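Local coordinates for nickel ABC transporter (Nickel-binding protein) (Bacillus halodurans, PDB 3T66) that probably acts as the extracellular solute-binding component of an ABC importer, with nickel or peptides as the likely cargo, at residues I41-V46 with A56-E61; V79-G84 with V157-F162. All coordinates share one frame; numbering follows the deposited sequence.

Overall arrangement
Along the chain, contact 1 comes first: after helix 35-38, I41-V46 leads into strand 46-48, and its pairing with A56-E61 closes the base of the two-stranded antiparallel hairpin 46-48/55-57. Strand 60-64 then enters the four-stranded antiparallel sheet. Contact 2 opens beyond strand 70-75 of that sheet and closes a far longer excursion, through helices 89-100 and 104-110 and strands 112-118 and 121-126, just before strand 162-168. The two closures are in series, neither nested nor crossed. Their centres lie about 12 Å apart, and they touch directly: E43 OE1 and T159 OG1 are 2.5 Å apart, I41 O and G160 N 2.7 Å, both probable hydrogen bonds.

Contact 1: I41-V46 with A56-E61; sequences ITETLV and APWLAE
The carbonyl oxygen L45 O is gripped by two backbone donors, A60 N at 3.0 Å and W58 N at 3.2 Å. This double hold closes the base of the beta hairpin formed by strands 46-48 and 55-57, where V46 and P57 make an antiparallel non-hydrogen-bonded pair with diverging side chains. The two donors use the oxygen differently: A60 N lies in the carbonyl plane on a lone pair, whereas W58 N stands 39° out of it. One residue back, T44 O receives a weak bond from L59 N.

W58 supplies the main side-chain contact. With CG anti to the backbone N (chi1 -154°), its indole reaches back to E43, whose CB sits over one face in a CH-pi contact, 3.8 Å from the six-ring centroid and 16° off the normal. R47 adds a cation-pi contact to the indole. With an alanine in place of W58, the E43 methylenes would probably lose their aromatic cover, a gap opening beside them, and R47 its cation-pi partner. T159, Y181 and W182 bind the E43 carboxylate. L45 CB meets A60 CB at 4.2 Å. T44 OG1, in plane at the indole edge, donates a hydrogen bond to V46 O at 2.6 Å.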
loop_
_atom_site.group_PDB
_atom_site.type_symbol
_atom_site.label_atom_id
_atom_site.label_comp_id
_atom_site.label_asym_id
_atom_site.label_seq_id
_atom_site.Cartn_x
_atom_site.Cartn_y
_atom_site.Cartn_z
ATOM N N ILE A 41 -14.972 5.175 -13.169
ATOM C CA ILE A 41 -15.951 4.445 -13.967
ATOM C C ILE A 41 -16.657 3.407 -13.092
ATOM O O ILE A 41 -17.860 3.095 -13.262
ATOM C CB ILE A 41 -15.278 3.719 -15.161
ATOM C CG1 ILE A 41 -14.622 4.739 -16.079
ATOM C CG2 ILE A 41 -16.278 2.945 -15.938
ATOM C CD1 ILE A 41 -13.375 4.281 -16.716
ATOM N N THR A 42 -15.894 2.924 -12.127
ATOM C CA THR A 42 -16.086 1.611 -11.578
ATOM C C THR A 42 -15.775 1.661 -10.090
ATOM O O THR A 42 -14.947 2.480 -9.670
ATOM C CB THR A 42 -15.160 0.642 -12.391
ATOM O OG1 THR A 42 -15.958 -0.173 -13.252
ATOM C CG2 THR A 42 -14.305 -0.268 -11.518
ATOM N N GLU A 43 -16.450 0.815 -9.307
ATOM C CA GLU A 43 -16.347 0.790 -7.837
ATOM C C GLU A 43 -16.432 -0.613 -7.246
ATOM O O GLU A 43 -16.768 -1.563 -7.933
ATOM C CB GLU A 43 -17.483 1.606 -7.253
ATOM C CG GLU A 43 -17.536 2.996 -7.796
ATOM C CD GLU A 43 -18.822 3.716 -7.466
ATOM O OE1 GLU A 43 -19.894 3.073 -7.498
ATOM O OE2 GLU A 43 -18.770 4.931 -7.172
ATOM N N THR A 44 -16.210 -0.758 -5.953
ATOM C CA THR A 44 -16.039 -2.098 -5.403
ATOM C C THR A 44 -17.113 -2.305 -4.373
ATOM O O THR A 44 -17.774 -1.335 -4.015
ATOM C CB THR A 44 -14.663 -2.207 -4.733
ATOM O OG1 THR A 44 -14.497 -1.060 -3.903
ATOM C CG2 THR A 44 -13.500 -2.270 -5.800
ATOM N N LEU A 45 -17.295 -3.524 -3.881
ATOM C CA LEU A 45 -18.284 -3.755 -2.832
ATOM C C LEU A 45 -17.926 -3.059 -1.522
ATOM O O LEU A 45 -18.771 -2.701 -0.680
ATOM C CB LEU A 45 -18.470 -5.244 -2.573
ATOM C CG LEU A 45 -18.879 -6.168 -3.736
ATOM C CD1 LEU A 45 -18.966 -7.649 -3.352
ATOM C CD2 LEU A 45 -20.185 -5.754 -4.304
ATOM N N VAL A 46 -16.651 -2.816 -1.358
ATOM C CA VAL A 46 -16.172 -2.437 -0.069
ATOM C C VAL A 46 -14.979 -1.579 -0.338
ATOM O O VAL A 46 -14.390 -1.744 -1.368
ATOM C CB VAL A 46 -15.910 -3.719 0.674
ATOM C CG1 VAL A 46 -14.605 -3.742 1.267
ATOM C CG2 VAL A 46 -16.961 -3.884 1.709
ATOM N N ALA A 56 -14.740 -0.363 4.947
ATOM C CA ALA A 56 -16.073 0.237 5.019
ATOM C C ALA A 56 -16.971 -0.204 3.859
ATOM O O ALA A 56 -16.492 -0.448 2.744
ATOM C CB ALA A 56 -15.970 1.704 5.015
ATOM N N PRO A 57 -18.263 -0.221 4.050
ATOM C CA PRO A 57 -19.127 -0.517 2.933
ATOM C C PRO A 57 -19.139 0.564 1.884
ATOM O O PRO A 57 -19.061 1.717 2.192
ATOM C CB PRO A 57 -20.490 -0.604 3.584
ATOM C CG PRO A 57 -20.330 -0.105 4.909
ATOM C CD PRO A 57 -18.980 -0.404 5.303
ATOM N N TRP A 58 -19.207 0.159 0.632
ATOM C CA TRP A 58 -19.410 1.060 -0.456
ATOM C C TRP A 58 -20.611 0.563 -1.210
ATOM O O TRP A 58 -21.698 0.907 -0.898
ATOM C CB TRP A 58 -18.179 1.050 -1.323
ATOM C CG TRP A 58 -17.953 2.244 -2.089
ATOM C CD1 TRP A 58 -18.654 3.362 -2.051
ATOM C CD2 TRP A 58 -16.943 2.433 -3.034
ATOM N NE1 TRP A 58 -18.163 4.258 -2.919
ATOM C CE2 TRP A 58 -17.089 3.703 -3.538
ATOM C CE3 TRP A 58 -15.915 1.642 -3.508
ATOM C CZ2 TRP A 58 -16.255 4.209 -4.488
ATOM C CZ3 TRP A 58 -15.095 2.143 -4.438
ATOM C CH2 TRP A 58 -15.268 3.403 -4.933
ATOM N N LEU A 59 -20.405 -0.299 -2.179
ATOM C CA LEU A 59 -21.481 -0.863 -2.968
ATOM C C LEU A 59 -22.314 -1.785 -2.176
ATOM O O LEU A 59 -23.440 -2.025 -2.486
ATOM C CB LEU A 59 -20.965 -1.597 -4.171
ATOM C CG LEU A 59 -20.560 -0.758 -5.353
ATOM C CD1 LEU A 59 -20.485 -1.589 -6.539
ATOM C CD2 LEU A 59 -21.499 0.319 -5.555
ATOM N N ALA A 60 -21.705 -2.373 -1.180
ATOM C CA ALA A 60 -22.401 -3.236 -0.235
ATOM C C ALA A 60 -22.693 -2.422 1.015
ATOM O O ALA A 60 -21.880 -1.556 1.409
ATOM C CB ALA A 60 -21.547 -4.420 0.112
ATOM N N GLU A 61 -23.852 -2.681 1.626
ATOM C CA GLU A 61 -24.245 -2.054 2.910
ATOM C C GLU A 61 -23.545 -2.654 4.127
ATOM O O GLU A 61 -23.257 -1.950 5.101
ATOM C CB GLU A 61 -25.727 -2.293 3.138
ATOM C CG GLU A 61 -26.669 -1.127 3.076
ATOM C CD GLU A 61 -28.119 -1.658 2.987
ATOM O OE1 GLU A 61 -28.920 -1.201 2.110
ATOM O OE2 GLU A 61 -28.455 -2.591 3.769
#

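Contact 2: V79-G84 with V157-F162; sequences VTFQNG and VGTGPF
Hydrogen bonds centred on Q82 join a type I beta turn, F81 to G84, to the loop ahead of strand 162-168 in this family 5 solute-binding fold. The carboxamide bridges two glycines: G158 N donates to OE1 at 2.8 Å, from 38° above the amide carbonyl plane, and NE2 donates to G160 O, also at 2.8 Å, with the N-H...O angle at 149°. The bend at chi2 (130°) brings both ends of the amide against the glycine backbone. NE2 also bonds I41 O, tying in a third segment. Q82 N lies 3.0 Å from G158 O and bonds it, though the position of that oxygen is less certain.

Within the turn, G84 N bonds F81 O, and N83 OD1 accepts from K85 N in an Asx turn; N83 ND2 reaches D146 and E149.

Van der Waals packing divides into two patches. V157 CG1 lies against F81 CB at 3.9 Å and against the carboxamide carbon CG of N83 at 3.8 Å, the V157 and N83 side chains crossing at about a right angle. In the other patch, T159, with OG1 engaged by E43, touches both F81 CD1 and V79 CG1 through its methyl CG2, each at 3.8 Å.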
loop_
_atom_site.group_PDB
_atom_site.type_symbol
_atom_site.label_atom_id
_atom_site.label_comp_id
_atom_site.label_asym_id
_atom_site.label_seq_id
_atom_site.Cartn_x
_atom_site.Cartn_y
_atom_site.Cartn_z
ATOM N N VAL A 79 -28.619 1.255 -6.164
ATOM C CA VAL A 79 -27.538 1.573 -7.089
ATOM C C VAL A 79 -27.945 1.162 -8.477
ATOM O O VAL A 79 -28.640 0.162 -8.614
ATOM C CB VAL A 79 -26.193 0.898 -6.700
ATOM C CG1 VAL A 79 -25.245 0.842 -7.877
ATOM C CG2 VAL A 79 -25.508 1.613 -5.554
ATOM N N THR A 80 -27.545 1.939 -9.486
ATOM C CA THR A 80 -27.723 1.584 -10.872
ATOM C C THR A 80 -26.424 1.760 -11.633
ATOM O O THR A 80 -25.655 2.708 -11.363
ATOM C CB THR A 80 -28.752 2.505 -11.606
ATOM O OG1 THR A 80 -28.255 3.862 -11.665
ATOM C CG2 THR A 80 -30.185 2.444 -10.971
ATOM N N PHE A 81 -26.204 0.884 -12.614
ATOM C CA PHE A 81 -25.113 1.060 -13.580
ATOM C C PHE A 81 -25.338 2.280 -14.466
ATOM O O PHE A 81 -26.436 2.755 -14.631
ATOM C CB PHE A 81 -24.906 -0.178 -14.469
ATOM C CG PHE A 81 -24.580 -1.428 -13.705
ATOM C CD1 PHE A 81 -23.264 -1.767 -13.425
ATOM C CD2 PHE A 81 -25.598 -2.280 -13.255
ATOM C CE1 PHE A 81 -22.967 -2.931 -12.688
ATOM C CE2 PHE A 81 -25.306 -3.440 -12.517
ATOM C CZ PHE A 81 -24.006 -3.746 -12.218
ATOM N N GLN A 82 -24.249 2.787 -15.019
ATOM C CA GLN A 82 -24.253 3.900 -15.936
ATOM C C GLN A 82 -25.233 3.704 -17.077
ATOM O O GLN A 82 -25.761 4.671 -17.644
ATOM C CB GLN A 82 -22.848 4.092 -16.487
ATOM C CG GLN A 82 -21.924 4.876 -15.561
ATOM C CD GLN A 82 -20.619 4.186 -15.331
ATOM O OE1 GLN A 82 -20.346 3.176 -15.949
ATOM N NE2 GLN A 82 -19.817 4.704 -14.402
ATOM N N ASN A 83 -25.495 2.456 -17.431
ATOM C CA ASN A 83 -26.411 2.230 -18.530
ATOM C C ASN A 83 -27.841 2.217 -18.024
ATOM O O ASN A 83 -28.731 2.104 -18.809
ATOM C CB ASN A 83 -26.074 0.939 -19.274
ATOM C CG ASN A 83 -26.396 -0.298 -18.459
ATOM O OD1 ASN A 83 -26.967 -0.200 -17.367
ATOM N ND2 ASN A 83 -26.012 -1.464 -18.969
ATOM N N GLY A 84 -28.063 2.326 -16.719
ATOM C CA GLY A 84 -29.412 2.383 -16.172
ATOM C C GLY A 84 -29.886 1.116 -15.467
ATOM O O GLY A 84 -30.719 1.202 -14.569
ATOM N N VAL A 157 -18.954 -0.874 -18.207
ATOM C CA VAL A 157 -20.097 -0.145 -17.678
ATOM C C VAL A 157 -20.284 -0.457 -16.232
ATOM O O VAL A 157 -20.733 -1.546 -15.881
ATOM C CB VAL A 157 -21.370 -0.332 -18.532
ATOM C CG1 VAL A 157 -22.637 -0.135 -17.696
ATOM C CG2 VAL A 157 -21.329 0.697 -19.626
ATOM N N GLY A 158 -19.902 0.503 -15.401
ATOM C CA GLY A 158 -19.889 0.309 -13.966
ATOM C C GLY A 158 -20.782 1.284 -13.261
ATOM O O GLY A 158 -21.643 1.910 -13.877
ATOM N N THR A 159 -20.552 1.438 -11.969
ATOM C CA THR A 159 -21.416 2.257 -11.162
ATOM C C THR A 159 -20.792 3.601 -10.795
ATOM O O THR A 159 -21.371 4.384 -10.038
ATOM C CB THR A 159 -21.847 1.510 -9.918
ATOM O OG1 THR A 159 -20.707 1.344 -9.090
ATOM C CG2 THR A 159 -22.362 0.146 -10.286
ATOM N N GLY A 160 -19.627 3.896 -11.349
ATOM C CA GLY A 160 -18.979 5.177 -11.034
ATOM C C GLY A 160 -19.775 6.415 -11.432
ATOM O O GLY A 160 -20.656 6.384 -12.304
ATOM N N PRO A 161 -19.450 7.527 -10.800
ATOM C CA PRO A 161 -19.869 8.851 -11.181
ATOM C C PRO A 161 -19.394 9.281 -12.593
ATOM O O PRO A 161 -19.789 10.356 -13.061
ATOM C CB PRO A 161 -19.120 9.712 -10.166
ATOM C CG PRO A 161 -17.833 8.992 -10.004
ATOM C CD PRO A 161 -18.370 7.585 -9.812
ATOM N N PHE A 162 -18.538 8.526 -13.266
ATOM C CA PHE A 162 -18.198 8.950 -14.648
ATOM C C PHE A 162 -18.355 7.838 -15.603
ATOM O O PHE A 162 -17.799 6.769 -15.419
ATOM C CB PHE A 162 -16.809 9.621 -14.788
ATOM C CG PHE A 162 -16.748 10.891 -14.089
ATOM C CD1 PHE A 162 -17.343 11.996 -14.623
ATOM C CD2 PHE A 162 -16.244 10.962 -12.829
ATOM C CE1 PHE A 162 -17.385 13.181 -13.929
ATOM C CE2 PHE A 162 -16.271 12.143 -12.105
ATOM C CZ PHE A 162 -16.845 13.253 -12.648
#